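Local coordinates for protein accelerated-cell-death 11 (PDB 4NT1) that selectively transfers ceramide-1-phosphate and phytoceramide-1-phosphate between membranes as a plant member of the all-helical glycolipid transfer protein family, at residues A[33-38]-A[71-76]; A[46-51]-A[109-114]; A[81-86]-A[97-102]; A[104-109]-A[189-194]. One frame throughout, in Å; residues are numbered along the deposited sequence.

In the fold
The four contacts tie together an all-helical GLTP fold. Helix 98-121 takes part in interactions 3, 4 and 2, which succeed one another from its first turn to its middle, with interactions 3 and 4 about 14 Å apart and 4 and 2 about 13 Å apart between centres. Interactions 1 and 2 both use helix 34-51, at its start and its far end, about 21 Å apart. Along the chain, interaction 1 closes before interaction 3 opens, and interaction 3 is nested within the loop closed by interaction 2. Phe37 touches residues of all three other contacts, and Leu109 is common to 2 and 4. Helix 98-121 also carries Arg100 and Arg104, which bind the phosphorylated lipid.

Interaction 1 (A[33-38]-A[71-76]); sequences PVTQFS and RASSSI. With NA (sodium ion), chain E.
Thr35 and Ser73 meet around a sodium ion that joins the start of helix 34-51 to segment 71-76. Three protein oxygens hold the metal: Thr35 OG1 lies 2.6 Å from the sodium, Ser73 O 2.5 Å and Ile76 O 2.8 Å. Water 2, at 2.3 Å from the ion, and water 3 bring the observed ligands to five. The hydroxyl of Thr35 reaches the metal because OG1 stands anti to its own carbonyl carbon (chi1 -60°), leaving CG2 beside that carbonyl.

Water contacts reinforce the site. Water 2 also accepts from Thr35 N, a first-turn amide of the helix that Pro33 precedes as N-cap. Water 1 donates to Ser73 OG at 2.9 Å and reaches Thr35 OG1 only weakly. Ser73 OG has its own hydrogen-bond partner in Val70 O, one turn back.

Apolar contact accompanies the coordination. The two methyls of Val34 divide the work: CG2 meets Ile76 CG2 at 3.7 Å, the side chains running at a slant to one another, while CG1 rests against Ser73 CB at 3.9 Å. Backbone hydrogen bonding between Val34 and Ser77 extends the junction, and Met82 of helix 79-88 packs against both Val34 and Ile76.

The five ligands are carbonyl, hydroxyl and water oxygens, with no carboxylate among them. Two carbonyls from one turn and one hydroxyl from the facing helix start are therefore joined by coordination, away from the lipid-phosphate site.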
loop_
_atom_site.group_PDB
_atom_site.type_symbol
_atom_site.label_atom_id
_atom_site.label_comp_id
_atom_site.label_asym_id
_atom_site.label_seq_id
_atom_site.Cartn_x
_atom_site.Cartn_y
_atom_site.Cartn_z
ATOM N N PRO A 33 -3.687 11.216 -11.527
ATOM C CA PRO A 33 -5.075 11.565 -11.223
ATOM C C PRO A 33 -5.489 10.926 -9.916
ATOM O O PRO A 33 -5.111 9.781 -9.644
ATOM C CB PRO A 33 -5.860 10.937 -12.382
ATOM C CG PRO A 33 -4.854 10.715 -13.467
ATOM C CD PRO A 33 -3.572 10.413 -12.759
ATOM N N VAL A 34 -6.238 11.661 -9.102
ATOM C CA VAL A 34 -6.559 11.156 -7.779
ATOM C C VAL A 34 -7.565 10.015 -7.855
ATOM O O VAL A 34 -7.466 9.047 -7.101
ATOM C CB VAL A 34 -7.032 12.282 -6.821
ATOM C CG1 VAL A 34 -7.260 11.727 -5.420
ATOM C CG2 VAL A 34 -5.994 13.394 -6.776
ATOM N N THR A 35 -8.515 10.117 -8.780
ATOM C CA THR A 35 -9.514 9.069 -8.949
ATOM C C THR A 35 -8.813 7.772 -9.341
ATOM O O THR A 35 -8.962 6.761 -8.656
ATOM C CB THR A 35 -10.603 9.461 -9.978
ATOM O OG1 THR A 35 -11.269 10.647 -9.536
ATOM C CG2 THR A 35 -11.643 8.341 -10.146
ATOM N N GLN A 36 -8.021 7.808 -10.412
ATOM C CA GLN A 36 -7.284 6.608 -10.842
ATOM C C GLN A 36 -6.426 6.011 -9.730
ATOM O O GLN A 36 -6.446 4.794 -9.494
ATOM C CB GLN A 36 -6.383 6.917 -12.039
ATOM C CG GLN A 36 -5.598 5.703 -12.519
ATOM C CD GLN A 36 -4.964 5.935 -13.880
ATOM O OE1 GLN A 36 -5.218 6.958 -14.533
ATOM N NE2 GLN A 36 -4.126 4.998 -14.313
ATOM N N PHE A 37 -5.645 6.869 -9.076
ATOM C CA PHE A 37 -4.788 6.445 -7.967
ATOM C C PHE A 37 -5.596 5.790 -6.848
ATOM O O PHE A 37 -5.274 4.692 -6.396
ATOM C CB PHE A 37 -4.020 7.646 -7.428
ATOM C CG PHE A 37 -3.231 7.361 -6.178
ATOM C CD1 PHE A 37 -1.995 6.735 -6.250
ATOM C CD2 PHE A 37 -3.727 7.731 -4.936
ATOM C CE1 PHE A 37 -1.265 6.470 -5.101
ATOM C CE2 PHE A 37 -3.000 7.467 -3.775
ATOM C CZ PHE A 37 -1.769 6.842 -3.859
ATOM N N SER A 38 -6.663 6.449 -6.410
ATOM C CA SER A 38 -7.421 5.917 -5.276
ATOM C C SER A 38 -8.082 4.575 -5.618
ATOM O O SER A 38 -8.113 3.654 -4.790
ATOM C CB SER A 38 -8.435 6.943 -4.752
ATOM O OG SER A 38 -9.459 7.192 -5.705
ATOM N N ARG A 71 -13.784 8.578 -2.035
ATOM C CA ARG A 71 -14.916 9.480 -1.849
ATOM C C ARG A 71 -14.551 10.900 -2.251
ATOM O O ARG A 71 -15.294 11.551 -2.992
ATOM C CB ARG A 71 -15.407 9.461 -0.397
ATOM C CG ARG A 71 -16.693 10.254 -0.167
ATOM C CD ARG A 71 -17.172 10.143 1.283
ATOM N NE ARG A 71 -17.178 8.759 1.746
ATOM C CZ ARG A 71 -16.286 8.254 2.592
ATOM N NH1 ARG A 71 -15.324 9.025 3.078
ATOM N NH2 ARG A 71 -16.356 6.979 2.956
ATOM N N ALA A 72 -13.399 11.370 -1.786
ATOM C CA ALA A 72 -12.962 12.741 -2.045
ATOM C C ALA A 72 -12.516 12.986 -3.489
ATOM O O ALA A 72 -12.570 14.109 -3.985
ATOM C CB ALA A 72 -11.843 13.127 -1.077
ATOM N N SER A 73 -12.077 11.929 -4.160
ATOM C CA SER A 73 -11.484 12.057 -5.484
ATOM C C SER A 73 -12.397 12.727 -6.513
ATOM O O SER A 73 -11.918 13.212 -7.532
ATOM C CB SER A 73 -11.009 10.686 -6.001
ATOM O OG SER A 73 -12.102 9.847 -6.328
ATOM N N SER A 74 -13.703 12.758 -6.258
ATOM C CA SER A 74 -14.633 13.339 -7.232
ATOM C C SER A 74 -14.408 14.839 -7.426
ATOM O O SER A 74 -14.846 15.417 -8.417
ATOM C CB SER A 74 -16.085 13.060 -6.844
ATOM O OG SER A 74 -16.362 13.572 -5.551
ATOM N N SER A 75 -13.701 15.460 -6.490
ATOM C CA SER A 75 -13.470 16.902 -6.527
ATOM C C SER A 75 -11.995 17.284 -6.634
ATOM O O SER A 75 -11.644 18.460 -6.505
ATOM C CB SER A 75 -14.057 17.555 -5.271
ATOM O OG SER A 75 -13.389 17.087 -4.107
ATOM N N ILE A 76 -11.122 16.304 -6.865
ATOM C CA ILE A 76 -9.692 16.603 -6.906
ATOM C C ILE A 76 -9.091 16.083 -8.199
ATOM O O ILE A 76 -9.368 14.963 -8.577
ATOM C CB ILE A 76 -8.959 15.897 -5.766
ATOM C CG1 ILE A 76 -9.791 15.942 -4.478
ATOM C CG2 ILE A 76 -7.574 16.507 -5.571
ATOM C CD1 ILE A 76 -9.244 15.041 -3.371
HETATM NA NA NA E . -11.128 13.238 -9.885
HETATM O O HOH W 1 -14.263 10.090 -8.237
HETATM O O HOH W 2 -8.995 12.542 -10.474
HETATM O O HOH W 3 -10.458 14.959 -11.932
#

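Interaction 2 (A[46-51]-A[109-114]); sequences PLFGCL and LDMVKV
Phe48 of segment 46-51, on helix 34-51, reaches both Met111 and Val112 of segment 109-114, on helix 98-121. The shortest approach is between Phe48 CE1 and Met111 CE, 3.6 Å apart, with the methyl meeting the ring at an oblique angle. The sulfur sits at the ring edge, Met111 SD being 5.4 Å from the centroid and 85° off the normal of the Phe48 ring, a Met-aromatic contact. Phe48 CZ touches Val112 CG2 at 3.9 Å. On the same helix, Leu47 CD1 meets the other methyl of the valine, Val112 CG1, also at 3.9 Å, the two side chains crossing at about a right angle. Leu51 CD1 adds a looser touch on Met111 CE at 4.3 Å. No hydrogen bond crosses the contact.

Torsions set these meetings. Met111 leaves its helix with CG anti to the backbone N and then bends at chi2 (-146°) and chi3, which turns the methyl back toward Phe48 and Leu51. The helix segments are well separated, their axes approaching to 11.7 Å at an angle of 55°, and the side chains span the gap.

A second shell surrounds the first. The Tyr62 ring meets that of Phe48, Ala58 packs on the same phenylalanine, and Leu169 covers Leu47. Val139 and Phe140 press on Met111, while Tyr183 of helix 173-199 touches Val112.

Phe48 and Met111 lie about 8 Å, side chain to side chain, from Asp61 and His144 respectively, which bind the phosphorylated lipid. Such a buried, wholly apolar helix junction belongs to the hydrophobic interior of the all-helical GLTP fold.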
loop_
_atom_site.group_PDB
_atom_site.type_symbol
_atom_site.label_atom_id
_atom_site.label_comp_id
_atom_site.label_asym_id
_atom_site.label_seq_id
_atom_site.Cartn_x
_atom_site.Cartn_y
_atom_site.Cartn_z
ATOM N N PRO A 46 -8.264 -5.484 -0.080
ATOM C CA PRO A 46 -8.688 -6.800 0.418
ATOM C C PRO A 46 -7.529 -7.717 0.794
ATOM O O PRO A 46 -7.753 -8.704 1.487
ATOM C CB PRO A 46 -9.474 -7.397 -0.765
ATOM C CG PRO A 46 -9.839 -6.215 -1.628
ATOM C CD PRO A 46 -8.700 -5.255 -1.472
ATOM N N LEU A 47 -6.310 -7.408 0.362
ATOM C CA LEU A 47 -5.176 -8.246 0.735
ATOM C C LEU A 47 -4.974 -8.289 2.250
ATOM O O LEU A 47 -4.598 -9.323 2.798
ATOM C CB LEU A 47 -3.884 -7.778 0.059
ATOM C CG LEU A 47 -3.848 -7.754 -1.465
ATOM C CD1 LEU A 47 -2.536 -7.144 -1.940
ATOM C CD2 LEU A 47 -4.045 -9.153 -2.060
ATOM N N PHE A 48 -5.213 -7.171 2.929
ATOM C CA PHE A 48 -4.984 -7.134 4.372
ATOM C C PHE A 48 -5.914 -8.102 5.095
ATOM O O PHE A 48 -5.505 -8.784 6.035
ATOM C CB PHE A 48 -5.121 -5.716 4.922
ATOM C CG PHE A 48 -4.056 -4.783 4.431
ATOM C CD1 PHE A 48 -2.798 -4.783 5.007
ATOM C CD2 PHE A 48 -4.310 -3.912 3.385
ATOM C CE1 PHE A 48 -1.814 -3.929 4.556
ATOM C CE2 PHE A 48 -3.330 -3.061 2.922
ATOM C CZ PHE A 48 -2.077 -3.068 3.514
ATOM N N GLY A 49 -7.159 -8.181 4.632
ATOM C CA GLY A 49 -8.121 -9.095 5.213
ATOM C C GLY A 49 -7.682 -10.529 4.999
ATOM O O GLY A 49 -7.875 -11.379 5.866
ATOM N N CYS A 50 -7.084 -10.790 3.838
ATOM C CA CYS A 50 -6.558 -12.109 3.522
ATOM C C CYS A 50 -5.535 -12.579 4.547
ATOM O O CYS A 50 -5.495 -13.761 4.871
ATOM C CB CYS A 50 -5.930 -12.130 2.126
ATOM S SG CYS A 50 -7.125 -12.062 0.780
ATOM N N LEU A 51 -4.709 -11.663 5.044
ATOM C CA LEU A 51 -3.647 -12.011 5.988
ATOM C C LEU A 51 -4.162 -12.331 7.393
ATOM O O LEU A 51 -3.441 -12.907 8.212
ATOM C CB LEU A 51 -2.610 -10.892 6.064
ATOM C CG LEU A 51 -1.961 -10.553 4.726
ATOM C CD1 LEU A 51 -0.978 -9.401 4.887
ATOM C CD2 LEU A 51 -1.266 -11.788 4.180
ATOM N N LEU A 109 0.835 0.746 0.642
ATOM C CA LEU A 109 1.398 0.293 -0.631
ATOM C C LEU A 109 2.804 -0.233 -0.421
ATOM O O LEU A 109 3.203 -1.228 -1.031
ATOM C CB LEU A 109 1.449 1.430 -1.645
ATOM C CG LEU A 109 0.111 2.022 -2.061
ATOM C CD1 LEU A 109 0.332 3.215 -2.990
ATOM C CD2 LEU A 109 -0.804 0.967 -2.715
ATOM N N ASP A 110 3.558 0.447 0.439
ATOM C CA ASP A 110 4.930 0.057 0.740
ATOM C C ASP A 110 4.943 -1.270 1.499
ATOM O O ASP A 110 5.734 -2.160 1.178
ATOM C CB ASP A 110 5.615 1.177 1.547
ATOM C CG ASP A 110 7.134 1.107 1.511
ATOM O OD1 ASP A 110 7.691 0.402 0.647
ATOM O OD2 ASP A 110 7.772 1.782 2.358
ATOM N N MET A 111 4.057 -1.437 2.482
ATOM C CA MET A 111 4.021 -2.718 3.197
ATOM C C MET A 111 3.728 -3.892 2.253
ATOM O O MET A 111 4.320 -4.962 2.379
ATOM C CB MET A 111 3.012 -2.725 4.353
ATOM C CG MET A 111 3.310 -3.860 5.381
ATOM S SD MET A 111 1.831 -4.561 6.140
ATOM C CE MET A 111 1.295 -5.746 4.897
ATOM N N VAL A 112 2.800 -3.694 1.324
ATOM C CA VAL A 112 2.469 -4.737 0.359
ATOM C C VAL A 112 3.671 -4.999 -0.547
ATOM O O VAL A 112 4.008 -6.152 -0.815
ATOM C CB VAL A 112 1.196 -4.419 -0.453
ATOM C CG1 VAL A 112 0.954 -5.505 -1.526
ATOM C CG2 VAL A 112 -0.020 -4.323 0.476
ATOM N N LYS A 113 4.336 -3.937 -0.990
ATOM C CA LYS A 113 5.548 -4.107 -1.785
ATOM C C LYS A 113 6.586 -4.985 -1.071
ATOM O O LYS A 113 7.147 -5.895 -1.675
ATOM C CB LYS A 113 6.191 -2.762 -2.137
ATOM C CG LYS A 113 7.451 -2.916 -2.996
ATOM C CD LYS A 113 8.222 -1.621 -3.170
ATOM C CE LYS A 113 9.125 -1.349 -1.999
ATOM N NZ LYS A 113 10.461 -0.890 -2.471
ATOM N N VAL A 114 6.851 -4.700 0.204
ATOM C CA VAL A 114 7.842 -5.478 0.963
ATOM C C VAL A 114 7.343 -6.889 1.211
ATOM O O VAL A 114 8.096 -7.856 1.104
ATOM C CB VAL A 114 8.191 -4.818 2.316
ATOM C CG1 VAL A 114 9.145 -5.718 3.136
ATOM C CG2 VAL A 114 8.804 -3.445 2.087
#

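Interaction 3 (A[81-86]-A[97-102]); sequences VMMDKD and SHTRNL
Asp86 and Thr99 form the polar centre of this junction between helix 79-88 and the first turn of helix 98-121. One carboxylate oxygen takes both bonds: Thr99 OG1 donates to the anti lone pair of Asp86 OD2 at 2.7 Å, and Thr99 N gives a bent bond to the same oxygen at 3.0 Å (141°). Thr99 OG1 stands beside its own backbone N (chi1 -63°), which puts hydroxyl and amide on one acceptor. Water 5 donates to Asp86 OD1 at 2.6 Å and accepts from His98 N. Water 4 donates to Met82 O and lies in the plane of the His98 ring, 3.0 Å from ND1. Ser97 N-caps the second helix, its OG bonded to Val92 O and accepting from the backbone N of Arg100, a phosphate-site residue.

Apolar contacts flank this network. Met82 CG lies 3.5 Å from His98 CB, and its methyl CE continues to Leu102 CD2. Met83 crosses Thr99 at about a right angle, its CG 3.4 Å from Thr99 OG1, and touches Leu102 CD2 with SD at 3.8 Å.

Asp86 thus serves, directly and through water, first-turn amides of a helix whose positive dipole end would probably stabilise the negative carboxylate.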
loop_
_atom_site.group_PDB
_atom_site.type_symbol
_atom_site.label_atom_id
_atom_site.label_comp_id
_atom_site.label_asym_id
_atom_site.label_seq_id
_atom_site.Cartn_x
_atom_site.Cartn_y
_atom_site.Cartn_z
ATOM N N VAL A 81 -1.896 18.843 -7.130
ATOM C CA VAL A 81 -2.889 19.870 -6.837
ATOM C C VAL A 81 -3.490 19.659 -5.454
ATOM O O VAL A 81 -3.638 20.609 -4.684
ATOM C CB VAL A 81 -3.982 19.921 -7.933
ATOM C CG1 VAL A 81 -5.199 20.716 -7.475
ATOM C CG2 VAL A 81 -3.397 20.508 -9.214
ATOM N N MET A 82 -3.798 18.403 -5.138
ATOM C CA MET A 82 -4.365 18.032 -3.848
ATOM C C MET A 82 -3.456 18.488 -2.707
ATOM O O MET A 82 -3.906 19.126 -1.752
ATOM C CB MET A 82 -4.546 16.514 -3.798
ATOM C CG MET A 82 -5.361 15.989 -2.641
ATOM S SD MET A 82 -5.397 14.179 -2.643
ATOM C CE MET A 82 -3.767 13.825 -1.976
ATOM N N MET A 83 -2.171 18.171 -2.813
ATOM C CA MET A 83 -1.220 18.538 -1.767
ATOM C C MET A 83 -0.972 20.034 -1.708
ATOM O O MET A 83 -0.848 20.597 -0.618
ATOM C CB MET A 83 0.099 17.777 -1.925
ATOM C CG MET A 83 -0.053 16.319 -1.581
ATOM S SD MET A 83 1.460 15.400 -1.839
ATOM C CE MET A 83 2.446 15.973 -0.449
ATOM N N ASP A 84 -0.888 20.680 -2.865
ATOM C CA ASP A 84 -0.669 22.125 -2.888
ATOM C C ASP A 84 -1.797 22.852 -2.136
ATOM O O ASP A 84 -1.546 23.823 -1.422
ATOM C CB ASP A 84 -0.563 22.651 -4.325
ATOM C CG ASP A 84 0.798 22.366 -4.971
ATOM O OD1 ASP A 84 1.761 22.030 -4.255
ATOM O OD2 ASP A 84 0.896 22.506 -6.206
ATOM N N LYS A 85 -3.038 22.394 -2.292
ATOM C CA LYS A 85 -4.150 23.052 -1.593
ATOM C C LYS A 85 -4.055 22.892 -0.071
ATOM O O LYS A 85 -4.437 23.798 0.683
ATOM C CB LYS A 85 -5.508 22.574 -2.122
ATOM C CG LYS A 85 -5.743 22.939 -3.596
ATOM C CD LYS A 85 -6.966 22.225 -4.156
ATOM C CE LYS A 85 -8.249 22.903 -3.737
ATOM N NZ LYS A 85 -8.385 24.255 -4.365
ATOM N N ASP A 86 -3.543 21.748 0.382
ATOM C CA ASP A 86 -3.324 21.559 1.818
ATOM C C ASP A 86 -2.194 22.455 2.323
ATOM O O ASP A 86 -2.249 22.964 3.440
ATOM C CB ASP A 86 -3.002 20.100 2.151
ATOM C CG ASP A 86 -4.245 19.235 2.252
ATOM O OD1 ASP A 86 -5.350 19.786 2.460
ATOM O OD2 ASP A 86 -4.113 17.997 2.153
ATOM N N SER A 97 -7.093 15.314 6.619
ATOM C CA SER A 97 -6.661 16.027 5.412
ATOM C C SER A 97 -6.289 15.035 4.302
ATOM O O SER A 97 -5.848 13.911 4.562
ATOM C CB SER A 97 -5.480 16.965 5.683
ATOM O OG SER A 97 -4.251 16.244 5.737
ATOM N N HIS A 98 -6.484 15.458 3.061
ATOM C CA HIS A 98 -6.155 14.622 1.913
ATOM C C HIS A 98 -4.702 14.153 1.975
ATOM O O HIS A 98 -4.399 12.994 1.680
ATOM C CB HIS A 98 -6.397 15.408 0.623
ATOM C CG HIS A 98 -7.831 15.773 0.402
ATOM N ND1 HIS A 98 -8.219 17.003 -0.078
ATOM C CD2 HIS A 98 -8.973 15.066 0.593
ATOM C CE1 HIS A 98 -9.537 17.040 -0.182
ATOM N NE2 HIS A 98 -10.017 15.878 0.222
ATOM N N THR A 99 -3.813 15.059 2.367
ATOM C CA THR A 99 -2.383 14.795 2.352
ATOM C C THR A 99 -1.990 13.844 3.479
ATOM O O THR A 99 -1.156 12.956 3.293
ATOM C CB THR A 99 -1.588 16.091 2.443
ATOM O OG1 THR A 99 -1.863 16.889 1.286
ATOM C CG2 THR A 99 -0.100 15.803 2.510
ATOM N N ARG A 100 -2.611 14.014 4.640
ATOM C CA ARG A 100 -2.410 13.069 5.740
ATOM C C ARG A 100 -2.865 11.668 5.333
ATOM O O ARG A 100 -2.170 10.677 5.585
ATOM C CB ARG A 100 -3.159 13.537 6.994
ATOM C CG ARG A 100 -3.047 12.587 8.185
ATOM C CD ARG A 100 -3.599 13.241 9.457
ATOM N NE ARG A 100 -3.527 12.342 10.604
ATOM C CZ ARG A 100 -2.607 12.418 11.557
ATOM N NH1 ARG A 100 -1.675 13.365 11.517
ATOM N NH2 ARG A 100 -2.624 11.551 12.558
ATOM N N ASN A 101 -4.033 11.580 4.708
ATOM C CA ASN A 101 -4.534 10.281 4.283
ATOM C C ASN A 101 -3.656 9.679 3.196
ATOM O O ASN A 101 -3.405 8.477 3.195
ATOM C CB ASN A 101 -6.002 10.366 3.888
ATOM C CG ASN A 101 -6.891 10.612 5.094
ATOM O OD1 ASN A 101 -6.494 10.331 6.223
ATOM N ND2 ASN A 101 -8.077 11.131 4.866
ATOM N N LEU A 102 -3.135 10.530 2.312
ATOM C CA LEU A 102 -2.179 10.074 1.304
ATOM C C LEU A 102 -0.951 9.414 1.926
ATOM O O LEU A 102 -0.499 8.368 1.448
ATOM C CB LEU A 102 -1.751 11.224 0.383
ATOM C CG LEU A 102 -0.741 10.840 -0.707
ATOM C CD1 LEU A 102 -1.305 9.764 -1.658
ATOM C CD2 LEU A 102 -0.306 12.067 -1.495
HETATM O O HOH W 4 -6.667 19.173 -1.410
HETATM O O HOH W 5 -7.444 18.190 2.701
#

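Interaction 4 (A[104-109]-A[189-194]); sequences RVKRGL and PLITYL
Lys106 and Ile191 mark the closest backbone approach, their CA atoms 6.5 Å apart, where two helical segments run nearly antiparallel. The axes of 104-109 and 189-194 come within 10.2 Å, with 154° between their directions.

The aliphatic part of Lys106 does the work of a hydrophobic residue. Its CG lies 3.8 Å from Leu194 CD1, the two side chains sliding past each other in opposite senses, and its CD touches Ile191 CG2 at 4.0 Å from nearly square on. Turns at chi2 (-88°) and chi3 lay the methylenes against these branches, while the ammonium group makes a salt bridge to Asp195 just beyond. One turn on, Leu109 offers CD1 to two leucines, meeting Leu190 CD2 at 4.2 Å and Leu194 CD1 at 4.3 Å. Ile191 CD1 lies against Leu109, 3.9 Å from its backbone C and also near its CB. No hydrogen bond crosses the pair.

Arg107, pointing away from the contact, and Arg104, which binds the phosphorylated lipid, both make salt bridges to the C-terminal carboxylate of Trp207. Helix 10-25 closes over Leu109 and Leu190 through Phe18; helix 34-51 reaches Leu194 with Phe37 and Leu109 with Cys41, and helix 57-63 adds Tyr62 against Leu109.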
loop_
_atom_site.group_PDB
_atom_site.type_symbol
_atom_site.label_atom_id
_atom_site.label_comp_id
_atom_site.label_asym_id
_atom_site.label_seq_id
_atom_site.Cartn_x
_atom_site.Cartn_y
_atom_site.Cartn_z
ATOM N N ARG A 104 -0.734 7.944 4.793
ATOM C CA ARG A 104 -1.140 6.646 5.327
ATOM C C ARG A 104 -1.303 5.592 4.222
ATOM O O ARG A 104 -0.863 4.435 4.372
ATOM C CB ARG A 104 -2.422 6.754 6.161
ATOM C CG ARG A 104 -2.160 7.082 7.632
ATOM C CD ARG A 104 -2.169 8.570 7.891
ATOM N NE ARG A 104 -1.763 8.874 9.261
ATOM C CZ ARG A 104 -0.650 9.528 9.581
ATOM N NH1 ARG A 104 -0.356 9.763 10.852
ATOM N NH2 ARG A 104 0.167 9.963 8.631
ATOM N N VAL A 105 -1.904 5.993 3.107
ATOM C CA VAL A 105 -2.080 5.087 1.978
ATOM C C VAL A 105 -0.720 4.663 1.422
ATOM O O VAL A 105 -0.481 3.484 1.171
ATOM C CB VAL A 105 -2.963 5.706 0.887
ATOM C CG1 VAL A 105 -2.900 4.863 -0.377
ATOM C CG2 VAL A 105 -4.400 5.811 1.390
ATOM N N LYS A 106 0.189 5.616 1.274
ATOM C CA LYS A 106 1.538 5.289 0.805
ATOM C C LYS A 106 2.164 4.167 1.648
ATOM O O LYS A 106 2.784 3.235 1.111
ATOM C CB LYS A 106 2.430 6.533 0.834
ATOM C CG LYS A 106 3.813 6.347 0.186
ATOM C CD LYS A 106 4.848 5.823 1.164
ATOM C CE LYS A 106 5.027 6.791 2.343
ATOM N NZ LYS A 106 6.291 6.498 3.085
ATOM N N ARG A 107 2.011 4.248 2.966
ATOM C CA ARG A 107 2.604 3.230 3.832
ATOM C C ARG A 107 2.038 1.839 3.547
ATOM O O ARG A 107 2.774 0.844 3.545
ATOM C CB ARG A 107 2.441 3.607 5.311
ATOM C CG ARG A 107 3.284 4.805 5.710
ATOM C CD ARG A 107 2.909 5.318 7.086
ATOM N NE ARG A 107 3.700 6.492 7.442
ATOM C CZ ARG A 107 3.381 7.342 8.412
ATOM N NH1 ARG A 107 2.278 7.154 9.134
ATOM N NH2 ARG A 107 4.175 8.374 8.667
ATOM N N GLY A 108 0.732 1.758 3.308
ATOM C CA GLY A 108 0.122 0.491 2.954
ATOM C C GLY A 108 0.683 -0.098 1.662
ATOM O O GLY A 108 0.967 -1.296 1.581
ATOM N N LEU A 109 0.835 0.746 0.642
ATOM C CA LEU A 109 1.398 0.293 -0.631
ATOM C C LEU A 109 2.804 -0.233 -0.421
ATOM O O LEU A 109 3.203 -1.228 -1.031
ATOM C CB LEU A 109 1.449 1.430 -1.645
ATOM C CG LEU A 109 0.111 2.022 -2.061
ATOM C CD1 LEU A 109 0.332 3.215 -2.990
ATOM C CD2 LEU A 109 -0.804 0.967 -2.715
ATOM N N PRO A 189 8.689 2.810 -7.971
ATOM C CA PRO A 189 8.799 4.201 -8.433
ATOM C C PRO A 189 7.626 5.076 -7.983
ATOM O O PRO A 189 7.814 6.270 -7.768
ATOM C CB PRO A 189 8.801 4.078 -9.969
ATOM C CG PRO A 189 8.280 2.712 -10.259
ATOM C CD PRO A 189 8.631 1.850 -9.089
ATOM N N LEU A 190 6.433 4.494 -7.872
ATOM C CA LEU A 190 5.265 5.228 -7.386
ATOM C C LEU A 190 5.451 5.696 -5.941
ATOM O O LEU A 190 5.169 6.858 -5.593
ATOM C CB LEU A 190 4.011 4.342 -7.500
ATOM C CG LEU A 190 2.741 4.932 -6.887
ATOM C CD1 LEU A 190 2.393 6.215 -7.605
ATOM C CD2 LEU A 190 1.594 3.905 -6.949
ATOM N N ILE A 191 5.925 4.784 -5.102
ATOM C CA ILE A 191 6.165 5.085 -3.699
ATOM C C ILE A 191 7.243 6.160 -3.556
ATOM O O ILE A 191 7.126 7.059 -2.732
ATOM C CB ILE A 191 6.540 3.812 -2.930
ATOM C CG1 ILE A 191 5.294 2.943 -2.745
ATOM C CG2 ILE A 191 7.193 4.149 -1.577
ATOM C CD1 ILE A 191 5.595 1.480 -2.512
ATOM N N THR A 192 8.290 6.069 -4.366
ATOM C CA THR A 192 9.349 7.085 -4.365
ATOM C C THR A 192 8.788 8.427 -4.836
ATOM O O THR A 192 9.100 9.479 -4.280
ATOM C CB THR A 192 10.499 6.673 -5.316
ATOM O OG1 THR A 192 11.124 5.479 -4.824
ATOM C CG2 THR A 192 11.540 7.767 -5.406
ATOM N N TYR A 193 7.970 8.382 -5.884
ATOM C CA TYR A 193 7.290 9.577 -6.374
ATOM C C TYR A 193 6.466 10.203 -5.246
ATOM O O TYR A 193 6.486 11.416 -5.054
ATOM C CB TYR A 193 6.395 9.243 -7.578
ATOM C CG TYR A 193 5.521 10.399 -8.018
ATOM C CD1 TYR A 193 5.986 11.345 -8.924
ATOM C CD2 TYR A 193 4.239 10.555 -7.511
ATOM C CE1 TYR A 193 5.194 12.413 -9.315
ATOM C CE2 TYR A 193 3.435 11.621 -7.899
ATOM C CZ TYR A 193 3.920 12.543 -8.797
ATOM O OH TYR A 193 3.131 13.600 -9.180
ATOM N N LEU A 194 5.760 9.373 -4.485
ATOM C CA LEU A 194 4.929 9.890 -3.394
ATOM C C LEU A 194 5.789 10.514 -2.291
ATOM O O LEU A 194 5.570 11.665 -1.908
ATOM C CB LEU A 194 4.022 8.792 -2.823
ATOM C CG LEU A 194 2.983 8.224 -3.794
ATOM C CD1 LEU A 194 2.256 7.015 -3.195
ATOM C CD2 LEU A 194 1.993 9.322 -4.189
#